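Local atomic coordinates of esterase (Rhizomucor miehei CAU432, PDB entry 4WY8), a protein that hydrolyses carboxylic esters and, as a fungal carboxylesterase with an alpha/beta hydrolase fold, probably does so through a serine-histidine-aspartate triad. Residues Val5-Tyr10 with Ala258-Leu263; Asn13-Ala18 with Gly288-Ile293; Ser203-Ala208 with Leu213-Met218. One frame throughout, in Å; residues are numbered along the deposited sequence.

How the contacts relate
The three contacts lie on one side of the chain's centre. Contacts 1 and 2, with centres about 7 Å apart, both use helix 9-17: in contact 1 the residues leading into it touch, in contact 2 the helix itself. Contact 3 is centred about 12 Å from contact 1 and about 13 Å from contact 2. Along the chain the segments of contacts 1 and 2 alternate, and contact 3 is nested inside the loops both close. The N-terminal residues thus pack on loop 258-263, after strand 253-258, and on 288-293, which holds short strand 289-290 after strand 281-286; Asp-261 OD2 and His-291 ND1 are 2.8 Å apart, probably hydrogen-bonded. Contact 3 flanks this probable active site.

Contact 1 of 3, residues Val5-Tyr10 with Ala258-Leu263; sequences VKLKPY and AEADVL
Ala-260 turns its methyl group toward the N-terminal segment, where it meets one branch each of Val-5 and Leu-7. Its CB is 3.9 Å from Val-5 CG1 and 3.8 Å from Leu-7 CD2, and those two methyls are themselves 3.6 Å apart, making a nearly equilateral triangle of carbons. Val-5 points toward the loop, and with CG1 anti to its backbone N (chi1 170°) that branch is the one laid on Ala-260. Leu-7 leaves its backbone at an angle to the loop and reaches it with the end of its longer chain. A small methyl on the loop suits this meeting, since two branched residues close over it together. Glu-259 also faces the N-terminal segment, but there its carboxylate works through water: water 1 accepts from Lys-6 N at 2.9 Å and donates to Glu-259 OE1, also at 2.9 Å. OE1 accepts from Gly-288 N as well, while OE2 forms a salt bridge with Arg-272 of the second subunit, so both carboxylate oxygens have partners and an acid suits the place. Farther along the loop comes Asp-261, the probable acid of the catalytic triad; its OD1 receives a capping bond from Leu-263 N, 3.0 Å long and nearly straight, arriving from above the carboxylate plane. The loop 258-263 joins strand 253-258 to helix 264-276, and the N-terminal segment packs against it just before helix 9-17, with Val-5 also touching helix 202-206 and Leu-7 touching strand 289-290.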
loop_
_atom_site.group_PDB
_atom_site.type_symbol
_atom_site.label_atom_id
_atom_site.label_comp_id
_atom_site.label_asym_id
_atom_site.label_seq_id
_atom_site.Cartn_x
_atom_site.Cartn_y
_atom_site.Cartn_z
ATOM N N VAL A 5 -9.933 9.174 14.753
ATOM C CA VAL A 5 -8.625 8.722 14.305
ATOM C C VAL A 5 -7.879 8.042 15.442
ATOM O O VAL A 5 -7.797 8.573 16.550
ATOM C CB VAL A 5 -7.784 9.901 13.751
ATOM C CG1 VAL A 5 -6.327 9.474 13.505
ATOM C CG2 VAL A 5 -8.423 10.440 12.468
ATOM N N LYS A 6 -7.352 6.852 15.173
ATOM C CA LYS A 6 -6.480 6.202 16.129
ATOM C C LYS A 6 -5.091 6.244 15.511
ATOM O O LYS A 6 -4.835 5.582 14.499
ATOM C CB LYS A 6 -6.922 4.760 16.421
ATOM C CG LYS A 6 -8.328 4.613 17.070
ATOM C CD LYS A 6 -8.383 5.169 18.497
ATOM C CE LYS A 6 -9.761 4.952 19.138
ATOM N NZ LYS A 6 -9.924 5.727 20.413
ATOM N N LEU A 7 -4.206 7.044 16.092
ATOM C CA LEU A 7 -2.842 7.111 15.606
ATOM C C LEU A 7 -2.052 5.936 16.139
ATOM O O LEU A 7 -2.347 5.416 17.221
ATOM C CB LEU A 7 -2.155 8.410 16.029
ATOM C CG LEU A 7 -2.766 9.667 15.422
ATOM C CD1 LEU A 7 -2.014 10.885 15.942
ATOM C CD2 LEU A 7 -2.762 9.586 13.902
ATOM N N LYS A 8 -1.048 5.521 15.375
ATOM C CA LYS A 8 -0.058 4.583 15.872
ATOM C C LYS A 8 0.845 5.300 16.881
ATOM O O LYS A 8 1.036 6.517 16.797
ATOM C CB LYS A 8 0.757 3.996 14.704
ATOM C CG LYS A 8 -0.142 3.423 13.609
ATOM C CD LYS A 8 0.518 2.300 12.837
ATOM C CE LYS A 8 -0.431 1.791 11.758
ATOM N NZ LYS A 8 0.266 1.283 10.525
ATOM N N PRO A 9 1.386 4.542 17.849
ATOM C CA PRO A 9 2.239 5.052 18.934
ATOM C C PRO A 9 3.325 6.057 18.500
ATOM O O PRO A 9 3.421 7.137 19.083
ATOM C CB PRO A 9 2.875 3.769 19.506
ATOM C CG PRO A 9 2.076 2.584 18.878
ATOM C CD PRO A 9 0.919 3.175 18.135
ATOM N N TYR A 10 4.137 5.710 17.512
ATOM C CA TYR A 10 5.208 6.599 17.064
ATOM C C TYR A 10 4.656 7.962 16.628
ATOM O O TYR A 10 5.145 9.025 17.067
ATOM C CB TYR A 10 5.975 5.927 15.918
ATOM C CG TYR A 10 7.173 6.676 15.368
ATOM C CD1 TYR A 10 8.470 6.206 15.579
ATOM C CD2 TYR A 10 7.008 7.813 14.582
ATOM C CE1 TYR A 10 9.573 6.866 15.045
ATOM C CE2 TYR A 10 8.099 8.489 14.051
ATOM C CZ TYR A 10 9.376 8.007 14.279
ATOM O OH TYR A 10 10.449 8.682 13.739
ATOM N N ALA A 258 -1.723 10.168 3.948
ATOM C CA ALA A 258 -1.850 9.837 5.359
ATOM C C ALA A 258 -3.266 10.111 5.827
ATOM O O ALA A 258 -3.862 11.138 5.470
ATOM C CB ALA A 258 -0.836 10.641 6.203
ATOM N N GLU A 259 -3.798 9.214 6.650
ATOM C CA GLU A 259 -5.152 9.386 7.162
ATOM C C GLU A 259 -5.299 10.663 8.000
ATOM O O GLU A 259 -6.256 11.407 7.822
ATOM C CB GLU A 259 -5.575 8.182 7.990
ATOM C CG GLU A 259 -6.997 8.299 8.520
ATOM C CD GLU A 259 -7.345 7.178 9.480
ATOM O OE1 GLU A 259 -6.411 6.665 10.140
ATOM O OE2 GLU A 259 -8.548 6.836 9.599
ATOM N N ALA A 260 -4.372 10.918 8.917
ATOM C CA ALA A 260 -4.499 12.112 9.767
ATOM C C ALA A 260 -3.585 13.234 9.288
ATOM O O ALA A 260 -2.546 13.472 9.883
ATOM C CB ALA A 260 -4.212 11.771 11.215
ATOM N N ASP A 261 -3.974 13.910 8.207
ATOM C CA ASP A 261 -3.104 14.871 7.512
ATOM C C ASP A 261 -3.989 15.919 6.865
ATOM O O ASP A 261 -4.988 15.567 6.214
ATOM C CB ASP A 261 -2.240 14.153 6.453
ATOM C CG ASP A 261 -1.256 15.094 5.708
ATOM O OD1 ASP A 261 -1.162 16.320 6.007
ATOM O OD2 ASP A 261 -0.518 14.573 4.827
ATOM N N VAL A 262 -3.640 17.195 7.043
ATOM C CA VAL A 262 -4.421 18.267 6.420
ATOM C C VAL A 262 -4.403 18.150 4.894
ATOM O O VAL A 262 -5.364 18.541 4.232
ATOM C CB VAL A 262 -3.911 19.678 6.816
ATOM C CG1 VAL A 262 -4.164 19.937 8.286
ATOM C CG2 VAL A 262 -2.424 19.853 6.453
ATOM N N LEU A 263 -3.345 17.556 4.345
ATOM C CA LEU A 263 -3.188 17.446 2.889
ATOM C C LEU A 263 -3.860 16.215 2.310
ATOM O O LEU A 263 -3.721 15.929 1.115
ATOM C CB LEU A 263 -1.691 17.413 2.511
ATOM C CG LEU A 263 -0.847 18.612 2.951
ATOM C CD1 LEU A 263 0.579 18.426 2.501
ATOM C CD2 LEU A 263 -1.449 19.911 2.368
HETATM O O HOH W 1 -7.091 5.440 12.707
#

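Contact 2 of 3, residues Asn13-Ala18 with Gly288-Ile293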
loop_
_atom_site.group_PDB
_atom_site.type_symbol
_atom_site.label_atom_id
_atom_site.label_comp_id
_atom_site.label_asym_id
_atom_site.label_seq_id
_atom_site.Cartn_x
_atom_site.Cartn_y
_atom_site.Cartn_z
ATOM N N ASN A 13 3.303 10.023 19.429
ATOM C CA ASN A 13 4.435 10.622 20.096
ATOM C C ASN A 13 4.917 11.876 19.377
ATOM O O ASN A 13 5.113 12.917 20.004
ATOM C CB ASN A 13 5.591 9.627 20.187
ATOM C CG ASN A 13 6.768 10.192 20.944
ATOM O OD1 ASN A 13 6.645 10.527 22.124
ATOM N ND2 ASN A 13 7.888 10.389 20.251
ATOM N N ILE A 14 5.099 11.771 18.061
ATOM C CA ILE A 14 5.526 12.912 17.260
ATOM C C ILE A 14 4.523 14.053 17.366
ATOM O O ILE A 14 4.895 15.206 17.593
ATOM C CB ILE A 14 5.697 12.558 15.770
ATOM C CG1 ILE A 14 6.846 11.555 15.567
ATOM C CG2 ILE A 14 5.845 13.855 14.941
ATOM C CD1 ILE A 14 8.243 12.117 15.878
ATOM N N ALA A 15 3.247 13.722 17.234
ATOM C CA ALA A 15 2.217 14.748 17.265
ATOM C C ALA A 15 2.276 15.544 18.571
ATOM O O ALA A 15 2.122 16.765 18.561
ATOM C CB ALA A 15 0.841 14.124 17.081
ATOM N N ASP A 16 2.490 14.857 19.691
ATOM C CA ASP A 16 2.521 15.552 20.982
ATOM C C ASP A 16 3.868 16.238 21.239
ATOM O O ASP A 16 3.958 17.189 22.008
ATOM C CB ASP A 16 2.197 14.563 22.094
ATOM C CG ASP A 16 0.855 13.896 21.881
ATOM O OD1 ASP A 16 0.088 14.386 21.028
ATOM O OD2 ASP A 16 0.565 12.889 22.552
ATOM N N ALA A 17 4.909 15.759 20.571
ATOM C CA ALA A 17 6.250 16.300 20.751
ATOM C C ALA A 17 6.385 17.691 20.151
ATOM O O ALA A 17 7.129 18.524 20.674
ATOM C CB ALA A 17 7.284 15.373 20.139
ATOM N N ALA A 18 5.683 17.929 19.041
ATOM C CA ALA A 18 5.740 19.221 18.361
ATOM C C ALA A 18 5.258 20.328 19.292
ATOM O O ALA A 18 4.051 20.521 19.483
ATOM C CB ALA A 18 4.903 19.184 17.072
ATOM N N GLY A 288 -3.813 5.482 10.386
ATOM C CA GLY A 288 -3.155 5.701 11.657
ATOM C C GLY A 288 -1.853 6.482 11.633
ATOM O O GLY A 288 -1.134 6.500 12.634
ATOM N N ILE A 289 -1.549 7.159 10.526
ATOM C CA ILE A 289 -0.309 7.922 10.472
ATOM C C ILE A 289 -0.541 9.400 10.227
ATOM O O ILE A 289 -1.596 9.828 9.749
ATOM C CB ILE A 289 0.663 7.404 9.369
ATOM C CG1 ILE A 289 0.077 7.624 7.978
ATOM C CG2 ILE A 289 0.999 5.949 9.577
ATOM C CD1 ILE A 289 1.099 7.457 6.898
ATOM N N ILE A 290 0.481 10.177 10.561
ATOM C CA ILE A 290 0.457 11.599 10.319
ATOM C C ILE A 290 1.469 11.988 9.270
ATOM O O ILE A 290 2.338 11.205 8.884
ATOM C CB ILE A 290 0.748 12.412 11.597
ATOM C CG1 ILE A 290 2.099 11.982 12.194
ATOM C CG2 ILE A 290 -0.403 12.255 12.583
ATOM C CD1 ILE A 290 2.704 12.994 13.199
ATOM N N HIS A 291 1.330 13.220 8.819
ATOM C CA HIS A 291 2.306 13.837 7.960
ATOM C C HIS A 291 3.656 13.978 8.675
ATOM O O HIS A 291 3.704 14.279 9.866
ATOM C CB HIS A 291 1.777 15.203 7.515
ATOM C CG HIS A 291 2.504 15.796 6.351
ATOM N ND1 HIS A 291 1.967 15.824 5.076
ATOM C CD2 HIS A 291 3.692 16.443 6.269
ATOM C CE1 HIS A 291 2.809 16.431 4.259
ATOM N NE2 HIS A 291 3.867 16.815 4.957
ATOM N N GLY A 292 4.744 13.786 7.933
ATOM C CA GLY A 292 6.078 14.111 8.410
ATOM C C GLY A 292 6.949 12.957 8.882
ATOM O O GLY A 292 8.040 13.170 9.440
ATOM N N ILE A 293 6.532 11.730 8.603
ATOM C CA ILE A 293 7.311 10.609 9.087
ATOM C C ILE A 293 8.613 10.424 8.304
ATOM O O ILE A 293 9.506 9.712 8.759
ATOM C CB ILE A 293 6.482 9.319 9.095
ATOM C CG1 ILE A 293 5.915 8.984 7.721
ATOM C CG2 ILE A 293 5.319 9.480 10.080
ATOM C CD1 ILE A 293 5.019 7.741 7.779
#
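Ile-290 gives the largest share of the buried surface here, pushing its CD1 methyl against helix 9-17, where Ile-14 and Ala-15 receive it. The methyl is 3.7 Å from Ile-14 CG2 and 4.0 Å from Ile-14 CB, so it rests on the short branch and the branch point, and the two side chains cross obliquely. Two torsions put it there: Ile-290 CG1 stands between its own backbone N and carbonyl carbon (chi1 56°), and chi2 then extends the chain toward the helix. In Ile-14 it is CG2 that lies anti to the backbone N, facing Ile-290, while its CG1 arm leads CD1 away from this partner. Ala-15 adds a low surface beside it; Ile-290 CD1 is 4.1 Å from Ala-15 N and 4.5 Å from Ala-15 CB. With only a methyl here, the helix backbone can come within van der Waals range of the isoleucine, whose long arm bridges CA atoms 7.8 Å apart between Ala-15 and Ile-290. The side chains that meet are all aliphatic, and the contact is one of van der Waals packing, as suits branched residues and alanine. Next along the chain is His-291, the probable triad histidine, whose NE2 is hydrogen-bonded to Ser-164 OG. Helix 9-17 thus packs against the short strand 289-290, Cys-11 adding to the contact, while Ile-289 and Ile-293 touch helix 301-322.

Contact 3 of 3, residues Ser203-Ala208 with Leu213-Met218; sequences SYKQFA and LTRKLM
Arg-215 sets its CG anti to the backbone N (chi1 169°) and then bends at chi3 (-85°), bringing its guanidinium over Ala-208 and the end of the preceding helix. One face of the group receives Ala-208 CB, 3.6 Å from NH1, and Tyr-204 O, 3.7 Å from NH2; the small methyl of alanine lets the flat group lie over it. The Tyr-204 ring is almost parallel to the guanidinium, 9° between the planes, but what it offers Arg-215 is an edge: CD1 is 4.0 Å from Arg-215 CB. The polar end is held from outside, NE donating to Phe-199 O. Met-218, bent at chi2 and chi3, crosses the tyrosine at about a right angle; its flexible thioether chain curls round the hydroxyl, with CG only 3.2 Å from Tyr-204 OH. The backbones also join. Arg-215 N donates to Ala-208 O at 3.2 Å, and the same oxygen takes a bond from water 3, which accepts from Lys-216 N. Thr-214, whose hydroxyl suits the N-cap, serves the next amide, Leu-217 N to Thr-214 OG1 being 3.1 Å. Water 2 ties Phe-207 O to Leu-213 O. The contact joins the end of helix 202-206 to the start of helix 215-225 across a short loop; Leu-213 packs on the probable triad histidine, and Tyr-204 and Phe-207 on helix 264-276.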
loop_
_atom_site.group_PDB
_atom_site.type_symbol
_atom_site.label_atom_id
_atom_site.label_comp_id
_atom_site.label_asym_id
_atom_site.label_seq_id
_atom_site.Cartn_x
_atom_site.Cartn_y
_atom_site.Cartn_z
ATOM N N SER A 203 -10.124 17.695 5.442
ATOM C CA SER A 203 -8.979 17.186 6.182
ATOM C C SER A 203 -8.263 18.352 6.836
ATOM O O SER A 203 -7.734 18.217 7.943
ATOM C CB SER A 203 -8.021 16.391 5.278
ATOM O OG SER A 203 -7.510 17.156 4.200
ATOM N N TYR A 204 -8.230 19.498 6.155
ATOM C CA TYR A 204 -7.663 20.724 6.746
ATOM C C TYR A 204 -8.417 21.134 8.017
ATOM O O TYR A 204 -7.801 21.560 9.001
ATOM C CB TYR A 204 -7.675 21.887 5.743
ATOM C CG TYR A 204 -6.334 22.195 5.103
ATOM C CD1 TYR A 204 -5.352 22.888 5.807
ATOM C CD2 TYR A 204 -6.049 21.790 3.785
ATOM C CE1 TYR A 204 -4.111 23.174 5.219
ATOM C CE2 TYR A 204 -4.835 22.074 3.195
ATOM C CZ TYR A 204 -3.871 22.766 3.915
ATOM O OH TYR A 204 -2.666 23.054 3.329
ATOM N N LYS A 205 -9.750 21.065 7.971
ATOM C CA LYS A 205 -10.586 21.338 9.148
ATOM C C LYS A 205 -10.359 20.342 10.274
ATOM O O LYS A 205 -10.204 20.718 11.442
ATOM C CB LYS A 205 -12.071 21.324 8.775
ATOM C CG LYS A 205 -12.454 22.432 7.827
ATOM C CD LYS A 205 -13.910 22.331 7.399
ATOM C CE LYS A 205 -14.445 23.714 7.119
ATOM N NZ LYS A 205 -15.506 23.669 6.086
ATOM N N GLN A 206 -10.365 19.061 9.924
ATOM C CA GLN A 206 -10.289 18.029 10.944
ATOM C C GLN A 206 -8.916 17.968 11.611
ATOM O O GLN A 206 -8.812 17.691 12.811
ATOM C CB GLN A 206 -10.642 16.663 10.353
ATOM C CG GLN A 206 -10.741 15.613 11.429
ATOM C CD GLN A 206 -11.223 14.284 10.909
ATOM O OE1 GLN A 206 -11.556 14.149 9.733
ATOM N NE2 GLN A 206 -11.280 13.292 11.789
ATOM N N PHE A 207 -7.859 18.244 10.851
ATOM C CA PHE A 207 -6.521 18.069 11.394
ATOM C C PHE A 207 -5.762 19.382 11.484
ATOM O O PHE A 207 -4.531 19.398 11.548
ATOM C CB PHE A 207 -5.757 17.060 10.544
ATOM C CG PHE A 207 -6.502 15.761 10.355
ATOM C CD1 PHE A 207 -6.678 14.892 11.420
ATOM C CD2 PHE A 207 -7.038 15.423 9.117
ATOM C CE1 PHE A 207 -7.373 13.697 11.262
ATOM C CE2 PHE A 207 -7.728 14.223 8.933
ATOM C CZ PHE A 207 -7.905 13.361 10.016
ATOM N N ALA A 208 -6.501 20.486 11.525
ATOM C CA ALA A 208 -5.883 21.812 11.523
ATOM C C ALA A 208 -4.836 21.970 12.614
ATOM O O ALA A 208 -3.876 22.710 12.428
ATOM C CB ALA A 208 -6.944 22.900 11.656
ATOM N N LEU A 213 2.002 18.643 11.220
ATOM C CA LEU A 213 1.789 19.607 10.137
ATOM C C LEU A 213 0.461 20.304 10.390
ATOM O O LEU A 213 -0.563 19.647 10.441
ATOM C CB LEU A 213 1.782 18.947 8.747
ATOM C CG LEU A 213 1.470 19.926 7.583
ATOM C CD1 LEU A 213 2.554 20.996 7.465
ATOM C CD2 LEU A 213 1.334 19.202 6.239
ATOM N N THR A 214 0.476 21.621 10.543
ATOM C CA THR A 214 -0.734 22.366 10.874
ATOM C C THR A 214 -1.143 23.276 9.713
ATOM O O THR A 214 -0.344 23.537 8.812
ATOM C CB THR A 214 -0.509 23.225 12.128
ATOM O OG1 THR A 214 0.549 24.150 11.862
ATOM C CG2 THR A 214 -0.073 22.348 13.300
ATOM N N ARG A 215 -2.371 23.776 9.752
ATOM C CA ARG A 215 -2.831 24.732 8.763
ATOM C C ARG A 215 -1.972 25.977 8.837
ATOM O O ARG A 215 -1.522 26.509 7.817
ATOM C CB ARG A 215 -4.285 25.087 9.015
ATOM C CG ARG A 215 -4.820 26.261 8.209
ATOM C CD ARG A 215 -6.142 26.752 8.816
ATOM N NE ARG A 215 -7.278 25.999 8.316
ATOM C CZ ARG A 215 -8.324 25.620 9.051
ATOM N NH1 ARG A 215 -8.392 25.917 10.340
ATOM N NH2 ARG A 215 -9.302 24.922 8.490
ATOM N N LYS A 216 -1.685 26.407 10.058
ATOM C CA LYS A 216 -0.874 27.593 10.272
ATOM C C LYS A 216 0.462 27.505 9.536
ATOM O O LYS A 216 0.901 28.446 8.856
ATOM C CB LYS A 216 -0.661 27.785 11.771
ATOM C CG LYS A 216 -0.251 29.179 12.124
ATOM C CD LYS A 216 -0.198 29.390 13.625
ATOM C CE LYS A 216 -0.176 30.889 13.907
ATOM N NZ LYS A 216 0.757 31.604 12.965
ATOM N N LEU A 217 1.117 26.367 9.709
ATOM C CA LEU A 217 2.369 26.074 9.049
ATOM C C LEU A 217 2.211 26.042 7.507
ATOM O O LEU A 217 3.046 26.573 6.781
ATOM C CB LEU A 217 2.913 24.752 9.588
ATOM C CG LEU A 217 4.418 24.574 9.648
ATOM C CD1 LEU A 217 5.070 25.772 10.299
ATOM C CD2 LEU A 217 4.709 23.323 10.453
ATOM N N MET A 218 1.129 25.456 7.004
ATOM C CA MET A 218 0.929 25.429 5.554
ATOM C C MET A 218 0.814 26.863 5.011
ATOM O O MET A 218 1.416 27.192 3.984
ATOM C CB MET A 218 -0.311 24.599 5.185
ATOM C CG MET A 218 -0.063 23.076 5.160
ATOM S SD MET A 218 1.361 22.590 4.135
ATOM C CE MET A 218 0.882 23.279 2.540
HETATM O O HOH W 2 -2.189 19.695 12.665
HETATM O O HOH W 3 -2.974 25.428 12.663
#